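Local structure of saframycin Mx1 synthetase B (3KXW) at residues 506-511 with 540-545; 521-526 with 574-579. The protein is a fatty acid AMP ligase of the ANL clan of AMP-binding enzymes, with a large AMP-binding region followed by a smaller C-terminal region. One frame throughout, in Å; residues are numbered along the deposited sequence.

Both contacts lie in the C-terminal part of the chain and share a four-stranded mixed sheet. Contact 1 pairs two neighbouring parallel strands, 499-508 and 539-544, the two strands of a beta-alpha-beta unit. Contact 2 sets the helix of that unit, 515-533, against an outermost strand, 574-577, which runs antiparallel beside 539-544. They meet through Ile540 and Leu542, which pack on Phe522 while their backbones pair with the last strand. Contact 1 is mostly buried and held by backbone hydrogen bonds, turning to surface at Lys509 and Leu545; contact 2, partly buried, has no direct hydrogen bond and rests on aromatic packing and one water.

Contact 1: 506-511 with 540-545; sequences CEVKNR and IVLIPL
Val508 and Leu542 meet at about a right angle on the helix side of a parallel strand pair, the two strands of a beta-alpha-beta crossover whose helix is 515-533. Leu542 turns its CD2 branch to Val508 CG1, 4.0 Å away, and the same methyl lies 4.1 Å from Cys506 CB. Cys506 and Leu542 also reach that helix, touching Ile525 and Phe522 respectively.

Glu507 and Ile543 share the other face. Ile543 CG1 stands between its backbone N and carbonyl carbon (chi1 65°), which brings it to 4.0 Å from Glu507 CG, the side chains crossing obliquely; the same CG lies 3.6 Å from Pro544 O. Beyond CG the glutamate chain is extended, and each carboxylate oxygen has its own partner: OE1 is hydrogen-bonded to Lys488 N and OE2 to Met548 N. Glu507 is buried, and if it is charged, these two backbone amides, from strand 486-496 and a loop, would offset the cost.

Between the backbones, Val541 O takes Cys506 N at 2.8 Å, Cys506 O takes Ile543 N, and Ile543 O takes Val508 N. Past the strands, Leu545 lays CG against Lys509 CA at 3.5 Å, while Lys509 NZ is hydrogen-bonded to His484 O. Here a water bridges the two segments where they part, donating to Val508 O and accepting from Leu545 N, each at 2.9 Å.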
loop_
_atom_site.group_PDB
_atom_site.type_symbol
_atom_site.label_atom_id
_atom_site.label_comp_id
_atom_site.label_asym_id
_atom_site.label_seq_id
_atom_site.Cartn_x
_atom_site.Cartn_y
_atom_site.Cartn_z
ATOM N N CYS A 506 -9.369 23.356 -8.923
ATOM C CA CYS A 506 -10.061 24.152 -7.908
ATOM C C CYS A 506 -10.123 25.598 -8.325
ATOM O O CYS A 506 -9.125 26.146 -8.767
ATOM C CB CYS A 506 -9.298 24.119 -6.567
ATOM S SG CYS A 506 -9.058 22.494 -5.893
ATOM N N GLU A 507 -11.286 26.224 -8.179
ATOM C CA GLU A 507 -11.348 27.684 -8.235
ATOM C C GLU A 507 -10.716 28.209 -6.944
ATOM O O GLU A 507 -10.873 27.592 -5.887
ATOM C CB GLU A 507 -12.794 28.148 -8.281
ATOM C CG GLU A 507 -13.571 27.672 -9.490
ATOM C CD GLU A 507 -15.028 28.163 -9.450
ATOM O OE1 GLU A 507 -15.542 28.428 -8.340
ATOM O OE2 GLU A 507 -15.635 28.279 -10.532
ATOM N N VAL A 508 -9.986 29.316 -7.022
ATOM C CA VAL A 508 -9.466 29.941 -5.820
ATOM C C VAL A 508 -10.117 31.304 -5.680
ATOM O O VAL A 508 -10.286 32.018 -6.673
ATOM C CB VAL A 508 -7.911 30.077 -5.833
ATOM C CG1 VAL A 508 -7.257 28.684 -5.827
ATOM C CG2 VAL A 508 -7.459 30.838 -7.037
ATOM N N LYS A 509 -10.513 31.653 -4.457
ATOM C CA LYS A 509 -11.115 32.963 -4.234
ATOM C C LYS A 509 -10.180 34.078 -4.671
ATOM O O LYS A 509 -10.614 35.036 -5.287
ATOM C CB LYS A 509 -11.490 33.172 -2.760
ATOM C CG LYS A 509 -12.582 32.235 -2.238
ATOM C CD LYS A 509 -12.848 32.458 -0.751
ATOM C CE LYS A 509 -13.939 31.542 -0.254
ATOM N NZ LYS A 509 -14.224 31.832 1.179
ATOM N N ASN A 510 -8.910 33.962 -4.297
ATOM C CA ASN A 510 -7.903 34.986 -4.562
ATOM C C ASN A 510 -6.946 34.558 -5.670
ATOM O O ASN A 510 -6.015 33.761 -5.452
ATOM C CB ASN A 510 -7.131 35.361 -3.270
ATOM C CG ASN A 510 -6.230 36.588 -3.464
ATOM O OD1 ASN A 510 -5.777 36.853 -4.570
ATOM N ND2 ASN A 510 -5.968 37.335 -2.381
ATOM N N ARG A 511 -7.179 35.096 -6.860
ATOM C CA ARG A 511 -6.426 34.692 -8.051
ATOM C C ARG A 511 -4.994 35.200 -8.057
ATOM O O ARG A 511 -4.195 34.813 -8.914
ATOM C CB ARG A 511 -7.149 35.145 -9.327
ATOM C CG ARG A 511 -7.073 36.652 -9.615
ATOM C CD ARG A 511 -7.978 37.019 -10.784
ATOM N NE ARG A 511 -7.807 38.411 -11.198
ATOM C CZ ARG A 511 -6.731 38.870 -11.834
ATOM N NH1 ARG A 511 -5.728 38.048 -12.112
ATOM N NH2 ARG A 511 -6.648 40.149 -12.193
ATOM N N ILE A 540 -2.651 19.168 -10.157
ATOM C CA ILE A 540 -3.627 20.091 -9.576
ATOM C C ILE A 540 -3.644 21.369 -10.381
ATOM O O ILE A 540 -2.586 21.933 -10.654
ATOM C CB ILE A 540 -3.289 20.452 -8.101
ATOM C CG1 ILE A 540 -3.212 19.175 -7.266
ATOM C CG2 ILE A 540 -4.334 21.428 -7.528
ATOM C CD1 ILE A 540 -2.752 19.413 -5.855
ATOM N N VAL A 541 -4.840 21.833 -10.738
ATOM C CA VAL A 541 -4.971 23.068 -11.510
ATOM C C VAL A 541 -5.824 24.081 -10.754
ATOM O O VAL A 541 -6.914 23.747 -10.287
ATOM C CB VAL A 541 -5.640 22.821 -12.896
ATOM C CG1 VAL A 541 -5.577 24.081 -13.725
ATOM C CG2 VAL A 541 -4.944 21.682 -13.640
ATOM N N LEU A 542 -5.330 25.316 -10.662
ATOM C CA LEU A 542 -6.019 26.385 -9.957
ATOM C C LEU A 542 -6.531 27.356 -11.016
ATOM O O LEU A 542 -5.805 27.687 -11.944
ATOM C CB LEU A 542 -5.065 27.112 -8.979
ATOM C CG LEU A 542 -4.394 26.261 -7.880
ATOM C CD1 LEU A 542 -3.558 27.114 -6.900
ATOM C CD2 LEU A 542 -5.398 25.390 -7.092
ATOM N N ILE A 543 -7.777 27.788 -10.870
ATOM C CA ILE A 543 -8.384 28.750 -11.777
ATOM C C ILE A 543 -9.161 29.788 -10.957
ATOM O O ILE A 543 -9.424 29.566 -9.782
ATOM C CB ILE A 543 -9.318 28.037 -12.767
ATOM C CG1 ILE A 543 -10.503 27.399 -12.034
ATOM C CG2 ILE A 543 -8.528 26.980 -13.576
ATOM C CD1 ILE A 543 -11.587 26.944 -12.979
ATOM N N PRO A 544 -9.537 30.920 -11.581
ATOM C CA PRO A 544 -10.247 31.984 -10.857
ATOM C C PRO A 544 -11.661 31.596 -10.438
ATOM O O PRO A 544 -12.271 30.691 -11.004
ATOM C CB PRO A 544 -10.312 33.137 -11.887
ATOM C CG PRO A 544 -9.250 32.832 -12.893
ATOM C CD PRO A 544 -9.245 31.317 -12.971
ATOM N N LEU A 545 -12.170 32.298 -9.433
ATOM C CA LEU A 545 -13.552 32.164 -8.998
ATOM C C LEU A 545 -14.525 32.316 -10.155
ATOM O O LEU A 545 -14.284 33.086 -11.080
ATOM C CB LEU A 545 -13.885 33.229 -7.952
ATOM C CG LEU A 545 -13.860 32.883 -6.474
ATOM C CD1 LEU A 545 -14.721 33.907 -5.714
ATOM C CD2 LEU A 545 -14.360 31.457 -6.205
HETATM O O HOH W 1 -10.495 34.425 -8.292
#

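Contact 2: 521-526 with 574-579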
loop_
_atom_site.group_PDB
_atom_site.type_symbol
_atom_site.label_atom_id
_atom_site.label_comp_id
_atom_site.label_asym_id
_atom_site.label_seq_id
_atom_site.Cartn_x
_atom_site.Cartn_y
_atom_site.Cartn_z
ATOM N N LEU A 521 -1.041 25.110 -0.523
ATOM C CA LEU A 521 -2.352 24.613 -0.949
ATOM C C LEU A 521 -2.238 23.280 -1.690
ATOM O O LEU A 521 -2.987 22.352 -1.394
ATOM C CB LEU A 521 -3.072 25.640 -1.831
ATOM C CG LEU A 521 -4.397 25.191 -2.459
ATOM C CD1 LEU A 521 -5.372 24.653 -1.385
ATOM C CD2 LEU A 521 -5.023 26.344 -3.226
ATOM N N PHE A 522 -1.312 23.204 -2.647
ATOM C CA PHE A 522 -1.059 21.971 -3.407
ATOM C C PHE A 522 -0.731 20.812 -2.466
ATOM O O PHE A 522 -1.250 19.712 -2.616
ATOM C CB PHE A 522 0.105 22.128 -4.402
ATOM C CG PHE A 522 -0.173 23.077 -5.538
ATOM C CD1 PHE A 522 -1.389 23.055 -6.203
ATOM C CD2 PHE A 522 0.805 23.980 -5.951
ATOM C CE1 PHE A 522 -1.631 23.944 -7.246
ATOM C CE2 PHE A 522 0.576 24.866 -6.985
ATOM C CZ PHE A 522 -0.642 24.859 -7.624
ATOM N N ASN A 523 0.146 21.064 -1.502
ATOM C CA ASN A 523 0.490 20.041 -0.516
ATOM C C ASN A 523 -0.688 19.609 0.358
ATOM O O ASN A 523 -0.840 18.427 0.662
ATOM C CB ASN A 523 1.688 20.493 0.329
ATOM C CG ASN A 523 2.925 20.734 -0.515
ATOM O OD1 ASN A 523 3.102 20.103 -1.550
ATOM N ND2 ASN A 523 3.784 21.658 -0.083
ATOM N N GLU A 524 -1.532 20.565 0.744
ATOM C CA GLU A 524 -2.704 20.265 1.563
ATOM C C GLU A 524 -3.685 19.426 0.783
ATOM O O GLU A 524 -4.316 18.513 1.324
ATOM C CB GLU A 524 -3.390 21.559 2.028
ATOM C CG GLU A 524 -2.636 22.242 3.147
ATOM C CD GLU A 524 -3.042 23.693 3.358
ATOM O OE1 GLU A 524 -3.727 24.271 2.481
ATOM O OE2 GLU A 524 -2.647 24.267 4.397
ATOM N N ILE A 525 -3.827 19.739 -0.499
ATOM C CA ILE A 525 -4.716 18.959 -1.324
ATOM C C ILE A 525 -4.184 17.526 -1.442
ATOM O O ILE A 525 -4.918 16.568 -1.229
ATOM C CB ILE A 525 -4.889 19.588 -2.697
ATOM C CG1 ILE A 525 -5.691 20.888 -2.549
ATOM C CG2 ILE A 525 -5.616 18.613 -3.605
ATOM C CD1 ILE A 525 -5.664 21.797 -3.816
ATOM N N PHE A 526 -2.902 17.386 -1.750
ATOM C CA PHE A 526 -2.331 16.050 -1.867
ATOM C C PHE A 526 -2.546 15.237 -0.591
ATOM O O PHE A 526 -3.018 14.087 -0.636
ATOM C CB PHE A 526 -0.845 16.087 -2.267
ATOM C CG PHE A 526 -0.305 14.728 -2.622
ATOM C CD1 PHE A 526 -0.301 14.282 -3.934
ATOM C CD2 PHE A 526 0.147 13.884 -1.629
ATOM C CE1 PHE A 526 0.194 13.008 -4.251
ATOM C CE2 PHE A 526 0.623 12.613 -1.927
ATOM C CZ PHE A 526 0.640 12.179 -3.247
ATOM N N ALA A 574 -2.515 28.563 -11.748
ATOM C CA ALA A 574 -1.278 27.806 -11.575
ATOM C C ALA A 574 -1.548 26.335 -11.752
ATOM O O ALA A 574 -2.693 25.882 -11.629
ATOM C CB ALA A 574 -0.643 28.077 -10.203
ATOM N N THR A 575 -0.492 25.594 -12.057
ATOM C CA THR A 575 -0.602 24.148 -12.207
ATOM C C THR A 575 0.486 23.529 -11.367
ATOM O O THR A 575 1.572 24.087 -11.265
ATOM C CB THR A 575 -0.443 23.723 -13.684
ATOM O OG1 THR A 575 -1.494 24.306 -14.457
ATOM C CG2 THR A 575 -0.520 22.199 -13.851
ATOM N N TRP A 576 0.198 22.383 -10.757
ATOM C CA TRP A 576 1.204 21.630 -10.014
ATOM C C TRP A 576 1.227 20.239 -10.636
ATOM O O TRP A 576 0.169 19.653 -10.866
ATOM C CB TRP A 576 0.759 21.565 -8.550
ATOM C CG TRP A 576 1.577 20.730 -7.585
ATOM C CD1 TRP A 576 2.590 21.165 -6.781
ATOM C CD2 TRP A 576 1.365 19.347 -7.252
ATOM N NE1 TRP A 576 3.050 20.129 -5.989
ATOM C CE2 TRP A 576 2.310 19.003 -6.263
ATOM C CE3 TRP A 576 0.469 18.367 -7.700
ATOM C CZ2 TRP A 576 2.392 17.713 -5.722
ATOM C CZ3 TRP A 576 0.555 17.081 -7.169
ATOM C CH2 TRP A 576 1.509 16.769 -6.190
ATOM N N GLN A 577 2.422 19.728 -10.917
ATOM C CA GLN A 577 2.578 18.386 -11.481
ATOM C C GLN A 577 3.555 17.585 -10.632
ATOM O O GLN A 577 4.754 17.893 -10.584
ATOM C CB GLN A 577 3.093 18.455 -12.923
ATOM C CG GLN A 577 2.141 19.127 -13.918
ATOM C CD GLN A 577 1.043 18.198 -14.408
ATOM O OE1 GLN A 577 0.714 17.210 -13.753
ATOM N NE2 GLN A 577 0.471 18.506 -15.571
ATOM N N LEU A 578 3.052 16.552 -9.971
ATOM C CA LEU A 578 3.874 15.746 -9.059
ATOM C C LEU A 578 5.185 15.273 -9.683
ATOM O O LEU A 578 6.245 15.321 -9.047
ATOM C CB LEU A 578 3.074 14.539 -8.555
ATOM C CG LEU A 578 3.843 13.485 -7.765
ATOM C CD1 LEU A 578 4.523 14.102 -6.569
ATOM C CD2 LEU A 578 2.887 12.385 -7.327
ATOM N N ASN A 579 5.117 14.812 -10.923
ATOM C CA ASN A 579 6.270 14.127 -11.497
ATOM C C ASN A 579 7.160 15.014 -12.346
ATOM O O ASN A 579 8.092 14.533 -12.985
ATOM C CB ASN A 579 5.868 12.835 -12.224
ATOM C CG ASN A 579 5.039 13.080 -13.443
ATOM O OD1 ASN A 579 4.963 14.200 -13.963
ATOM N ND2 ASN A 579 4.410 12.026 -13.927
HETATM O O HOH W 2 4.663 20.174 -3.745
#
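Phe522 and Trp576 lie with their planes 30° apart but slid past each other, so that each ring's face is met mainly by the other residue's CB. Trp576 CB stands over the centre of the Phe522 ring, 3.3 Å from its centroid and only 5° off the normal. In return, Phe522 CB sits over the five-membered ring of Trp576, 3.8 Å from that centroid: two reciprocal CH-pi contacts, with little ring overlap. The Phe522 edge carries Ala574 CB, 4.1 Å from CZ. On the opposite face of the indole lies Leu578 N, displaced toward the rim.

With Trp576 CG anti to the backbone N (chi1 175°) the indole lies against the helix, and the turn about CB-CG points its six-membered ring toward Phe526. There CH2 comes to 3.8 Å from Phe526 CD1, the two side chains crossing at about a right angle. Phe526 CE1 goes on to touch Leu578 CD2.

Helix 515-533 thus covers one side of the C-terminal sheet, and Ile540 of the neighbouring strand lies against both Phe522 and Trp576. From helix 269-277, Lys276 makes a cation-pi contact with Trp576 and Tyr273 meets the Phe526 ring, so the contact lies where the C-terminal part meets the large AMP-binding part of the chain.

A water in the indole plane accepts from Trp576 NE1 at 2.8 Å and donates to Asn523 OD1 at 2.7 Å. The indole N-H is therefore satisfied without a direct bond to the helix, and the attraction across this contact is chiefly apolar and aromatic.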